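Local coordinates for BolA like protein (Arabidopsis thaliana, PDB 4PUG) that may regulate transcription in a redox-dependent way or iron-sulfur cluster biogenesis, alone or with glutaredoxins, with which it forms heterodimers that bind a labile, oxygen-sensitive iron-sulfur cluster, at residues G56-N61 with S88-E93; L18-L23 with V50-K55. All coordinates share one frame; numbering follows the deposited sequence.

Contact 1: G56-N61 with S88-E93; sequences GFEGMN and SKTPSE
The carbonyl oxygen of Lys89 is approached by two groups: the backbone N-H of Ser54, which hydrogen-bonds to it, and the edge of the Phe57 ring, whose CD2 lies 3.2 Å from Lys89 O, the oxygen close to the ring plane. The same ring is covered on one face by Ser88, whose CB stands 3.9 Å from the Phe57 centroid and 28° off the ring normal, a CH-pi contact. Buried Phe57 thus lies against the end of strand 83-89, and it also touches Ile52 and Arg65. Thr90 completes the apolar patch. Its chi1 of 62° sends CG2 to within 3.9 Å of Phe57 CB, while OG1 looks down its own chain toward Glu93. Glu58 runs across Thr90 at about a right angle, its CG 4.1 Å from Thr90 CG2, and carries its carboxylate out to the surface. There a water bridges the segments, donating to Glu58 OE2 at 2.9 Å and hydrogen-bonded to Ser92 OG. Thr90 and Glu93 bind each other reciprocally: Thr90 N reaches Glu93 OE1 at 2.8 Å, from above the carboxylate plane, and Glu93 N returns a longer bond of 3.3 Å to Thr90 OG1. Arg65 of helix 62-72 adds a salt bridge to Glu93 OE1. On the other segment a type II beta turn, with Gly59 at its positive-phi position, folds Phe57 back to Met60 just before that helix. The Thr90-Glu93 pair has the form of a capping box, here heading residues 91-93, helical in backbone angles but lacking regular helical bonds, after the last strand of a BolA domain.

Contact 2: L18-L23 with V50-K55; sequences LEPVEL and VKIVSK
Ser54 and Leu18 meet through their first torsions: chi1 of 154° swings Ser54 OG away from its own backbone N and onto the carbonyl oxygen of Leu18, while Leu18, with CG anti to its carbonyl carbon, lays CD1 across Ile52 CG2. Next to this lies a classic beta bulge, two consecutive residues, Val21 and Glu22, set against the single Val53. Val53 O takes a sound bond from Glu22 N at 3.1 Å and a weak, bent one from Val21 N. Val53 N answers with a nearly straight 2.8 Å bond to Glu22 O, opening the antiparallel pairing of strands 22-27 and 47-53. Ser54 OG reaches Leu18 O at 2.7 Å, in the carbonyl plane on a lone pair, and also bonds to Gly56 N. With alanine at Ser54, Leu18 O would probably lose this donor and Gly56 N its acceptor, holding the end of helix 6-18 less firmly. On the face of Leu23 and Ile52, Leu23 CD1 lies 3.7 Å from Ile52 CG1; from the preceding loop, Pro20 CB lies 3.7 Å from Ile52 CG2. On the face of Glu22 and Val53, Glu22 OE1 lies 3.6 Å from Val53 CG2 and accepts from a water at 2.9 Å.

Both contacts gather at one end of the three-stranded sheet, about 9 Å apart between centres. Contact 2 joins the central strand 47-53 to its antiparallel neighbour 22-27 by backbone bonds, while contact 1 sets the loop after 47-53 against the end of strand 83-89. Contact 1 is mostly buried though about 17 Å from the chain's centre (centre to centre); contact 2, at about 11 Å, is only partly buried. Contact 1 has no direct hydrogen bond between its segments, relying on a buried phenylalanine and a water bridge at its solvent-exposed side. Backbone bonds from Lys89 to Ile52 and Ser54 tie the two. In contact 2, buried Val53 lies beside partly exposed, charged Glu22 and Lys51.

Contact 1: G56-N61 with S88-E93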
loop_
_atom_site.group_PDB
_atom_site.type_symbol
_atom_site.label_atom_id
_atom_site.label_comp_id
_atom_site.label_asym_id
_atom_site.label_seq_id
_atom_site.Cartn_x
_atom_site.Cartn_y
_atom_site.Cartn_z
ATOM N N GLY A 56 1.184 -14.951 -5.871
ATOM C CA GLY A 56 0.459 -14.459 -7.030
ATOM C C GLY A 56 1.337 -13.711 -8.014
ATOM O O GLY A 56 0.929 -13.457 -9.147
ATOM N N PHE A 57 2.546 -13.360 -7.583
ATOM C CA PHE A 57 3.490 -12.618 -8.418
ATOM C C PHE A 57 4.336 -13.518 -9.319
ATOM O O PHE A 57 5.070 -13.026 -10.178
ATOM C CB PHE A 57 4.411 -11.760 -7.549
ATOM C CG PHE A 57 3.708 -10.636 -6.846
ATOM C CD1 PHE A 57 2.703 -9.927 -7.482
ATOM C CD2 PHE A 57 4.047 -10.294 -5.548
ATOM C CE1 PHE A 57 2.051 -8.891 -6.837
ATOM C CE2 PHE A 57 3.399 -9.261 -4.896
ATOM C CZ PHE A 57 2.399 -8.558 -5.543
ATOM N N GLU A 58 4.238 -14.829 -9.114
ATOM C CA GLU A 58 4.998 -15.799 -9.902
ATOM C C GLU A 58 4.750 -15.671 -11.403
ATOM O O GLU A 58 3.606 -15.698 -11.859
ATOM C CB GLU A 58 4.686 -17.224 -9.444
ATOM C CG GLU A 58 5.701 -17.795 -8.470
ATOM C CD GLU A 58 5.109 -18.867 -7.578
ATOM O OE1 GLU A 58 4.043 -19.416 -7.927
ATOM O OE2 GLU A 58 5.707 -19.152 -6.519
ATOM N N GLY A 59 5.832 -15.526 -12.162
ATOM C CA GLY A 59 5.744 -15.401 -13.606
ATOM C C GLY A 59 5.440 -13.993 -14.081
ATOM O O GLY A 59 5.342 -13.742 -15.283
ATOM N N MET A 60 5.284 -13.070 -13.139
ATOM C CA MET A 60 5.036 -11.681 -13.490
ATOM C C MET A 60 6.341 -10.904 -13.508
ATOM O O MET A 60 7.146 -11.013 -12.585
ATOM C CB MET A 60 4.087 -11.028 -12.487
ATOM C CG MET A 60 2.688 -11.613 -12.433
ATOM S SD MET A 60 1.620 -10.562 -11.428
ATOM C CE MET A 60 0.069 -11.444 -11.534
ATOM N N ASN A 61 6.554 -10.118 -14.556
ATOM C CA ASN A 61 7.653 -9.165 -14.538
ATOM C C ASN A 61 7.302 -8.053 -13.551
ATOM O O ASN A 61 6.171 -7.995 -13.068
ATOM C CB ASN A 61 7.920 -8.612 -15.940
ATOM C CG ASN A 61 6.656 -8.145 -16.633
ATOM O OD1 ASN A 61 5.680 -7.780 -15.981
ATOM N ND2 ASN A 61 6.665 -8.154 -17.961
ATOM N N SER A 88 7.349 -5.704 -4.442
ATOM C CA SER A 88 6.494 -6.868 -4.652
ATOM C C SER A 88 7.325 -8.099 -5.002
ATOM O O SER A 88 7.943 -8.157 -6.065
ATOM C CB SER A 88 5.469 -6.580 -5.750
ATOM O OG SER A 88 6.106 -6.128 -6.932
ATOM N N LYS A 89 7.346 -9.079 -4.101
ATOM C CA LYS A 89 8.193 -10.256 -4.282
ATOM C C LYS A 89 7.428 -11.568 -4.113
ATOM O O LYS A 89 6.294 -11.585 -3.633
ATOM C CB LYS A 89 9.372 -10.226 -3.300
ATOM C CG LYS A 89 10.029 -8.861 -3.123
ATOM C CD LYS A 89 10.747 -8.393 -4.383
ATOM C CE LYS A 89 12.040 -9.159 -4.611
ATOM N NZ LYS A 89 12.851 -8.546 -5.698
ATOM N N THR A 90 8.061 -12.666 -4.520
ATOM C CA THR A 90 7.555 -14.007 -4.249
ATOM C C THR A 90 8.281 -14.548 -3.018
ATOM O O THR A 90 9.358 -14.062 -2.679
ATOM C CB THR A 90 7.778 -14.949 -5.456
ATOM O OG1 THR A 90 9.181 -15.079 -5.717
ATOM C CG2 THR A 90 7.082 -14.407 -6.696
ATOM N N PRO A 91 7.688 -15.541 -2.332
ATOM C CA PRO A 91 8.359 -16.134 -1.167
ATOM C C PRO A 91 9.732 -16.712 -1.503
ATOM O O PRO A 91 10.621 -16.695 -0.653
ATOM C CB PRO A 91 7.408 -17.259 -0.756
ATOM C CG PRO A 91 6.074 -16.791 -1.197
ATOM C CD PRO A 91 6.309 -16.041 -2.482
ATOM N N SER A 92 9.897 -17.216 -2.723
ATOM C CA SER A 92 11.178 -17.762 -3.159
ATOM C C SER A 92 12.224 -16.659 -3.264
ATOM O O SER A 92 13.383 -16.850 -2.899
ATOM C CB SER A 92 11.029 -18.472 -4.505
ATOM O OG SER A 92 10.116 -19.550 -4.414
ATOM N N GLU A 93 11.799 -15.501 -3.759
ATOM C CA GLU A 93 12.673 -14.337 -3.875
ATOM C C GLU A 93 13.031 -13.757 -2.508
ATOM O O GLU A 93 13.889 -12.881 -2.403
ATOM C CB GLU A 93 12.013 -13.262 -4.741
ATOM C CG GLU A 93 11.911 -13.617 -6.217
ATOM C CD GLU A 93 10.853 -12.805 -6.944
ATOM O OE1 GLU A 93 10.154 -12.005 -6.284
ATOM O OE2 GLU A 93 10.716 -12.969 -8.175
HETATM O O HOH W 1 7.645 -18.482 -4.528
#

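Contact 2: L18-L23 with V50-K55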
loop_
_atom_site.group_PDB
_atom_site.type_symbol
_atom_site.label_atom_id
_atom_site.label_comp_id
_atom_site.label_asym_id
_atom_site.label_seq_id
_atom_site.Cartn_x
_atom_site.Cartn_y
_atom_site.Cartn_z
ATOM N N LEU A 18 -4.281 -10.814 -2.764
ATOM C CA LEU A 18 -2.998 -11.437 -3.080
ATOM C C LEU A 18 -2.573 -12.515 -2.086
ATOM O O LEU A 18 -1.556 -13.179 -2.292
ATOM C CB LEU A 18 -1.916 -10.363 -3.203
ATOM C CG LEU A 18 -2.202 -9.312 -4.276
ATOM C CD1 LEU A 18 -1.102 -8.267 -4.323
ATOM C CD2 LEU A 18 -2.377 -9.972 -5.636
ATOM N N GLU A 19 -3.374 -12.687 -1.033
ATOM C CA GLU A 19 -3.059 -13.568 0.100
ATOM C C GLU A 19 -1.572 -13.620 0.443
ATOM O O GLU A 19 -0.983 -14.700 0.489
ATOM C CB GLU A 19 -3.597 -14.984 -0.138
ATOM C CG GLU A 19 -5.103 -15.042 -0.325
ATOM C CD GLU A 19 -5.613 -16.449 -0.567
ATOM O OE1 GLU A 19 -5.026 -17.404 -0.014
ATOM O OE2 GLU A 19 -6.599 -16.601 -1.317
ATOM N N PRO A 20 -0.958 -12.452 0.683
ATOM C CA PRO A 20 0.493 -12.465 0.872
ATOM C C PRO A 20 0.922 -13.216 2.124
ATOM O O PRO A 20 0.220 -13.210 3.136
ATOM C CB PRO A 20 0.837 -10.981 1.013
ATOM C CG PRO A 20 -0.395 -10.362 1.555
ATOM C CD PRO A 20 -1.536 -11.120 0.935
ATOM N N VAL A 21 2.070 -13.873 2.046
ATOM C CA VAL A 21 2.641 -14.465 3.236
ATOM C C VAL A 21 3.281 -13.348 4.060
ATOM O O VAL A 21 3.408 -13.462 5.282
ATOM C CB VAL A 21 3.656 -15.585 2.907
ATOM C CG1 VAL A 21 4.925 -15.015 2.283
ATOM C CG2 VAL A 21 3.971 -16.387 4.156
ATOM N N GLU A 22 3.654 -12.253 3.396
ATOM C CA GLU A 22 4.165 -11.106 4.152
ATOM C C GLU A 22 3.635 -9.765 3.655
ATOM O O GLU A 22 3.734 -9.454 2.478
ATOM C CB GLU A 22 5.693 -11.097 4.170
ATOM C CG GLU A 22 6.266 -10.028 5.079
ATOM C CD GLU A 22 7.774 -9.977 5.043
ATOM O OE1 GLU A 22 8.379 -10.771 4.291
ATOM O OE2 GLU A 22 8.350 -9.142 5.770
ATOM N N LEU A 23 3.083 -8.963 4.560
ATOM C CA LEU A 23 2.492 -7.692 4.156
ATOM C C LEU A 23 2.846 -6.565 5.120
ATOM O O LEU A 23 2.345 -6.510 6.246
ATOM C CB LEU A 23 0.974 -7.826 4.008
ATOM C CG LEU A 23 0.225 -6.576 3.541
ATOM C CD1 LEU A 23 0.841 -6.017 2.264
ATOM C CD2 LEU A 23 -1.245 -6.898 3.332
ATOM N N VAL A 50 4.870 0.026 0.874
ATOM C CA VAL A 50 4.199 -1.264 0.958
ATOM C C VAL A 50 5.088 -2.387 0.434
ATOM O O VAL A 50 5.568 -2.343 -0.703
ATOM C CB VAL A 50 2.866 -1.265 0.181
ATOM C CG1 VAL A 50 2.175 -2.613 0.308
ATOM C CG2 VAL A 50 1.955 -0.151 0.685
ATOM N N LYS A 51 5.314 -3.389 1.277
ATOM C CA LYS A 51 6.009 -4.591 0.848
ATOM C C LYS A 51 5.043 -5.768 0.853
ATOM O O LYS A 51 4.409 -6.062 1.867
ATOM C CB LYS A 51 7.217 -4.886 1.737
ATOM C CG LYS A 51 7.905 -6.197 1.384
ATOM C CD LYS A 51 9.169 -6.424 2.193
ATOM C CE LYS A 51 9.821 -7.741 1.795
ATOM N NZ LYS A 51 11.308 -7.687 1.860
ATOM N N ILE A 52 4.922 -6.426 -0.294
ATOM C CA ILE A 52 4.015 -7.554 -0.441
ATOM C C ILE A 52 4.762 -8.788 -0.937
ATOM O O ILE A 52 5.292 -8.802 -2.050
ATOM C CB ILE A 52 2.875 -7.234 -1.428
ATOM C CG1 ILE A 52 2.267 -5.865 -1.122
ATOM C CG2 ILE A 52 1.812 -8.319 -1.382
ATOM C CD1 ILE A 52 1.341 -5.349 -2.205
ATOM N N VAL A 53 4.806 -9.818 -0.100
ATOM C CA VAL A 53 5.346 -11.116 -0.474
ATOM C C VAL A 53 4.214 -12.138 -0.634
ATOM O O VAL A 53 3.605 -12.585 0.362
ATOM C CB VAL A 53 6.378 -11.622 0.551
ATOM C CG1 VAL A 53 7.008 -12.907 0.055
ATOM C CG2 VAL A 53 7.448 -10.560 0.785
ATOM N N SER A 54 3.963 -12.495 -1.895
ATOM C CA SER A 54 2.826 -13.313 -2.303
ATOM C C SER A 54 3.208 -14.207 -3.481
ATOM O O SER A 54 4.045 -13.826 -4.302
ATOM C CB SER A 54 1.672 -12.407 -2.727
ATOM O OG SER A 54 0.818 -13.069 -3.638
ATOM N N LYS A 55 2.569 -15.373 -3.578
ATOM C CA LYS A 55 2.802 -16.314 -4.678
ATOM C C LYS A 55 2.119 -15.891 -5.976
ATOM O O LYS A 55 2.423 -16.416 -7.049
ATOM C CB LYS A 55 2.305 -17.711 -4.298
ATOM C CG LYS A 55 3.083 -18.383 -3.184
ATOM C CD LYS A 55 2.336 -19.600 -2.657
ATOM C CE LYS A 55 3.173 -20.368 -1.648
ATOM N NZ LYS A 55 2.423 -21.511 -1.059
HETATM O O HOH W 2 0.919 -15.863 -1.332
HETATM O O HOH W 3 11.040 -10.911 3.064
#